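Local coordinates for GDSL-like protein (Collinsella aerofaciens ATCC 25986, PDB 7BXD), which probably hydrolyses acyl esters as a GDSL-type acylhydrolase of the SGNH hydrolase clan, its natural substrate being unestablished, at residues 107-111 / 112-116; 230-233 / 234-237. All blocks are in the same frame, centred on the assembly; numbering follows the deposited sequence.

Contact 1. Residues 107-111 / 112-116; sequences VNDFS and RNVPL
Two waters sit on Ser-111 O and link it to the two side chains that follow: water 1, 3.0 Å from Ser-111 O, accepts from Asn-113 ND2, and water 2, 2.8 Å from Ser-111 O, accepts from Arg-112 NH1, in plane at the guanidinium edge. Each water has competing acceptors for its protons. Behind them the short helix closes in a Schellman motif. Val-114 N donates to Asp-109 O (3.0 Å, 164° at the hydrogen), Asn-113 N bonds weakly to Phe-110 O, and the positive phi of Asn-113 (65°) turns the chain. One residue earlier, Arg-112 N reaches Asn-108 O at 2.8 Å. Asp-109 and Val-114, the ends of the motif, lie side by side, with Val-114 CG2 3.6 Å from Asp-109 OD2; the carboxylate itself is held by the backbone N-H groups of Ile-77 and Ala-78. A bend at chi2 (-54°) lays Arg-112 CD against Ser-111 O, 3.4 Å away, while NH2 bonds to Lys-161 O. A leucine here has no guanidinium, and Lys-161 O would probably be left without this mate and water 2 held less firmly beside Ser-111 O. Helix 107-111 follows strand 100-104; Phe-110 packs on Gln-176 and Tyr-179 of helix 176-189, and Leu-116 touches Tyr-179 of that helix and Tyr-128 of helix 127-141.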
loop_
_atom_site.group_PDB
_atom_site.type_symbol
_atom_site.label_atom_id
_atom_site.label_comp_id
_atom_site.label_asym_id
_atom_site.label_seq_id
_atom_site.Cartn_x
_atom_site.Cartn_y
_atom_site.Cartn_z
ATOM N N VAL A 107 3.060 -5.958 -0.284
ATOM C CA VAL A 107 2.994 -7.183 -1.074
ATOM C C VAL A 107 4.387 -7.558 -1.559
ATOM O O VAL A 107 4.691 -8.752 -1.719
ATOM C CB VAL A 107 1.944 -7.123 -2.213
ATOM C CG1 VAL A 107 2.417 -6.222 -3.368
ATOM C CG2 VAL A 107 1.599 -8.520 -2.715
ATOM N N ASN A 108 5.255 -6.567 -1.828
ATOM C CA ASN A 108 6.610 -6.910 -2.277
ATOM C C ASN A 108 7.481 -7.427 -1.136
ATOM O O ASN A 108 8.371 -8.264 -1.361
ATOM C CB ASN A 108 7.270 -5.753 -3.005
ATOM C CG ASN A 108 6.541 -5.412 -4.285
ATOM O OD1 ASN A 108 6.112 -6.314 -5.010
ATOM N ND2 ASN A 108 6.411 -4.120 -4.579
ATOM N N ASP A 109 7.267 -6.943 0.094
ATOM C CA ASP A 109 7.986 -7.496 1.230
ATOM C C ASP A 109 7.686 -8.981 1.372
ATOM O O ASP A 109 8.594 -9.786 1.650
ATOM C CB ASP A 109 7.614 -6.733 2.505
ATOM C CG ASP A 109 7.919 -5.255 2.387
ATOM O OD1 ASP A 109 7.154 -4.576 1.642
ATOM O OD2 ASP A 109 8.913 -4.802 3.011
ATOM N N PHE A 110 6.403 -9.362 1.224
ATOM C CA PHE A 110 6.017 -10.764 1.256
ATOM C C PHE A 110 6.662 -11.513 0.086
ATOM O O PHE A 110 7.335 -12.528 0.271
ATOM C CB PHE A 110 4.490 -10.840 1.178
ATOM C CG PHE A 110 3.959 -12.187 0.726
ATOM C CD1 PHE A 110 4.227 -13.353 1.459
ATOM C CD2 PHE A 110 3.191 -12.271 -0.422
ATOM C CE1 PHE A 110 3.719 -14.581 1.031
ATOM C CE2 PHE A 110 2.690 -13.491 -0.847
ATOM C CZ PHE A 110 2.961 -14.649 -0.121
ATOM N N SER A 111 6.465 -11.022 -1.144
ATOM C CA SER A 111 6.866 -11.794 -2.315
ATOM C C SER A 111 8.378 -11.851 -2.496
ATOM O O SER A 111 8.876 -12.789 -3.134
ATOM C CB SER A 111 6.163 -11.281 -3.579
ATOM O OG SER A 111 6.670 -10.037 -4.002
ATOM N N ARG A 112 9.120 -10.869 -1.980
ATOM C CA ARG A 112 10.571 -10.828 -2.128
ATOM C C ARG A 112 11.302 -11.069 -0.811
ATOM O O ARG A 112 12.463 -10.695 -0.673
ATOM C CB ARG A 112 11.011 -9.533 -2.830
ATOM C CG ARG A 112 10.339 -9.311 -4.177
ATOM C CD ARG A 112 10.532 -10.508 -5.084
ATOM N NE ARG A 112 10.212 -10.186 -6.468
ATOM C CZ ARG A 112 9.803 -11.078 -7.359
ATOM N NH1 ARG A 112 9.654 -12.346 -7.001
ATOM N NH2 ARG A 112 9.529 -10.701 -8.600
ATOM N N ASN A 113 10.660 -11.736 0.152
ATOM C CA ASN A 113 11.373 -12.373 1.257
ATOM C C ASN A 113 12.085 -11.370 2.165
ATOM O O ASN A 113 13.236 -11.549 2.548
ATOM C CB ASN A 113 12.294 -13.459 0.704
ATOM C CG ASN A 113 11.496 -14.448 -0.062
ATOM O OD1 ASN A 113 10.615 -15.085 0.506
ATOM N ND2 ASN A 113 11.719 -14.543 -1.369
ATOM N N VAL A 114 11.381 -10.309 2.523
ATOM C CA VAL A 114 11.866 -9.430 3.597
ATOM C C VAL A 114 11.697 -10.153 4.931
ATOM O O VAL A 114 10.584 -10.625 5.241
ATOM C CB VAL A 114 11.069 -8.117 3.580
ATOM C CG1 VAL A 114 11.229 -7.350 4.887
ATOM C CG2 VAL A 114 11.506 -7.291 2.387
ATOM N N PRO A 115 12.747 -10.282 5.738
ATOM C CA PRO A 115 12.584 -10.914 7.054
ATOM C C PRO A 115 11.533 -10.191 7.888
ATOM O O PRO A 115 11.472 -8.960 7.916
ATOM C CB PRO A 115 13.981 -10.798 7.678
ATOM C CG PRO A 115 14.933 -10.643 6.502
ATOM C CD PRO A 115 14.125 -9.805 5.524
ATOM N N LEU A 116 10.722 -10.955 8.616
ATOM C CA LEU A 116 9.614 -10.335 9.332
ATOM C C LEU A 116 10.096 -9.540 10.546
ATOM O O LEU A 116 9.638 -8.424 10.782
ATOM C CB LEU A 116 8.613 -11.423 9.722
ATOM C CG LEU A 116 7.239 -10.947 10.144
ATOM C CD1 LEU A 116 6.451 -10.399 8.930
ATOM C CD2 LEU A 116 6.438 -12.077 10.807
HETATM O O HOH W 1 9.060 -15.699 -2.312
HETATM O O HOH W 2 10.617 -13.847 -5.058
#

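Contact 2. Residues 230-233 / 234-237; sequences AHRI and AAGL
Ala-230 to Leu-237 form two turns of the long C-terminal alpha-helix, 223-240, of the alpha/beta SGNH hydrolase fold, and each N-H of the second turn is satisfied by the carbonyl four residues back. Ala-234 N donates to Ala-230 O at 2.9 Å, Ala-235 N to His-231 O at 3.1 Å, and Gly-236 N to Arg-232 O at 3.0 Å. The fourth bond, from Leu-237 N to Ile-233 O, is 2.8 Å long, the shortest of the four. At the next turn Ala-234 O has the hydroxyl of Thr-238 as a hydrogen-bond partner.

The polar side chains find their partners mostly beyond these turns. His-231 NE2 makes a weak bond to Glu-227 OE2, one turn earlier. Arg-232 extends with CG opposite its own backbone N (chi1 178°), then bends at chi2 (70°), bringing the guanidinium forward along the helix, beside Gly-236. There NH1 lies 3.7 Å from Gly-236 N, which is in plane at the guanidinium edge; both are donors, so this is proximity without a bond. Arg-232 NE is satisfied by Gln-200 O, which ties the helix to the short helix 197-200.

The apolar faces are divided among neighbours. Ala-230 and Ala-234 rest on helix 55-61, while Ile-233 meets Met-150 and Leu-237 meets Val-148 on strand 146-150. Ile-233 and Leu-237, one turn apart, lean alongside each other, with Ile-233 CG2 4.0 Å from Leu-237 CD1; Leu-237 CG also stands 3.6 Å from Ile-233 O.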
loop_
_atom_site.group_PDB
_atom_site.type_symbol
_atom_site.label_atom_id
_atom_site.label_comp_id
_atom_site.label_asym_id
_atom_site.label_seq_id
_atom_site.Cartn_x
_atom_site.Cartn_y
_atom_site.Cartn_z
ATOM N N ALA A 230 -10.703 2.735 -6.082
ATOM C CA ALA A 230 -10.823 4.105 -5.591
ATOM C C ALA A 230 -12.111 4.305 -4.798
ATOM O O ALA A 230 -12.129 5.019 -3.791
ATOM C CB ALA A 230 -10.785 5.104 -6.737
ATOM N N HIS A 231 -13.217 3.709 -5.243
ATOM C CA HIS A 231 -14.460 3.849 -4.494
ATOM C C HIS A 231 -14.348 3.208 -3.119
ATOM O O HIS A 231 -14.823 3.781 -2.114
ATOM C CB HIS A 231 -15.610 3.251 -5.301
ATOM C CG HIS A 231 -16.085 4.139 -6.415
ATOM N ND1 HIS A 231 -17.274 4.836 -6.373
ATOM C CD2 HIS A 231 -15.501 4.476 -7.591
ATOM C CE1 HIS A 231 -17.416 5.537 -7.487
ATOM N NE2 HIS A 231 -16.355 5.340 -8.243
ATOM N N ARG A 232 -13.747 2.018 -3.045
ATOM C CA ARG A 232 -13.585 1.360 -1.746
ATOM C C ARG A 232 -12.675 2.169 -0.827
ATOM O O ARG A 232 -12.935 2.286 0.381
ATOM C CB ARG A 232 -13.041 -0.063 -1.941
ATOM C CG ARG A 232 -12.785 -0.821 -0.638
ATOM C CD ARG A 232 -14.087 -1.172 0.057
ATOM N NE ARG A 232 -13.915 -1.746 1.390
ATOM C CZ ARG A 232 -13.830 -1.050 2.515
ATOM N NH1 ARG A 232 -13.843 0.265 2.478
ATOM N NH2 ARG A 232 -13.741 -1.683 3.701
ATOM N N ILE A 233 -11.601 2.730 -1.381
ATOM C CA ILE A 233 -10.670 3.538 -0.602
ATOM C C ILE A 233 -11.354 4.808 -0.113
ATOM O O ILE A 233 -11.177 5.213 1.041
ATOM C CB ILE A 233 -9.397 3.821 -1.420
ATOM C CG1 ILE A 233 -8.608 2.540 -1.645
ATOM C CG2 ILE A 233 -8.576 4.922 -0.781
ATOM C CD1 ILE A 233 -7.538 2.640 -2.730
ATOM N N ALA A 234 -12.143 5.458 -0.971
ATOM C CA ALA A 234 -12.858 6.650 -0.528
ATOM C C ALA A 234 -13.756 6.329 0.657
ATOM O O ALA A 234 -13.816 7.100 1.625
ATOM C CB ALA A 234 -13.646 7.235 -1.698
ATOM N N ALA A 235 -14.499 5.223 0.582
ATOM C CA ALA A 235 -15.376 4.864 1.697
ATOM C C ALA A 235 -14.550 4.616 2.946
ATOM O O ALA A 235 -14.941 5.030 4.051
ATOM C CB ALA A 235 -16.203 3.629 1.330
ATOM N N GLY A 236 -13.406 3.937 2.789
ATOM C CA GLY A 236 -12.566 3.654 3.932
ATOM C C GLY A 236 -12.008 4.900 4.578
ATOM O O GLY A 236 -11.937 4.992 5.804
ATOM N N LEU A 237 -11.555 5.858 3.768
ATOM C CA LEU A 237 -10.983 7.089 4.315
ATOM C C LEU A 237 -12.045 7.917 5.033
ATOM O O LEU A 237 -11.795 8.460 6.114
ATOM C CB LEU A 237 -10.328 7.925 3.210
ATOM C CG LEU A 237 -8.938 7.499 2.741
ATOM C CD1 LEU A 237 -8.537 8.245 1.478
ATOM C CD2 LEU A 237 -7.922 7.719 3.874
#

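In the fold
The centre of the chain falls between contacts 1 and 2, each centred about 13 Å from it. Their own centres are about 26 Å apart and their nearest atoms about 13 Å, so they do not touch. Contact 1 comes first along the chain, and the two are not interleaved. Segment 107-111 carries the Asn-Asp of a GxND block; in SGNH relatives the asparagine of this block contributes to the oxyanion hole, which probably places contact 1 close to the active site. Contact 2 comes later, on the helix that follows an Asp-Gly-Leu-His sequence resembling the family's catalytic Asp-His block.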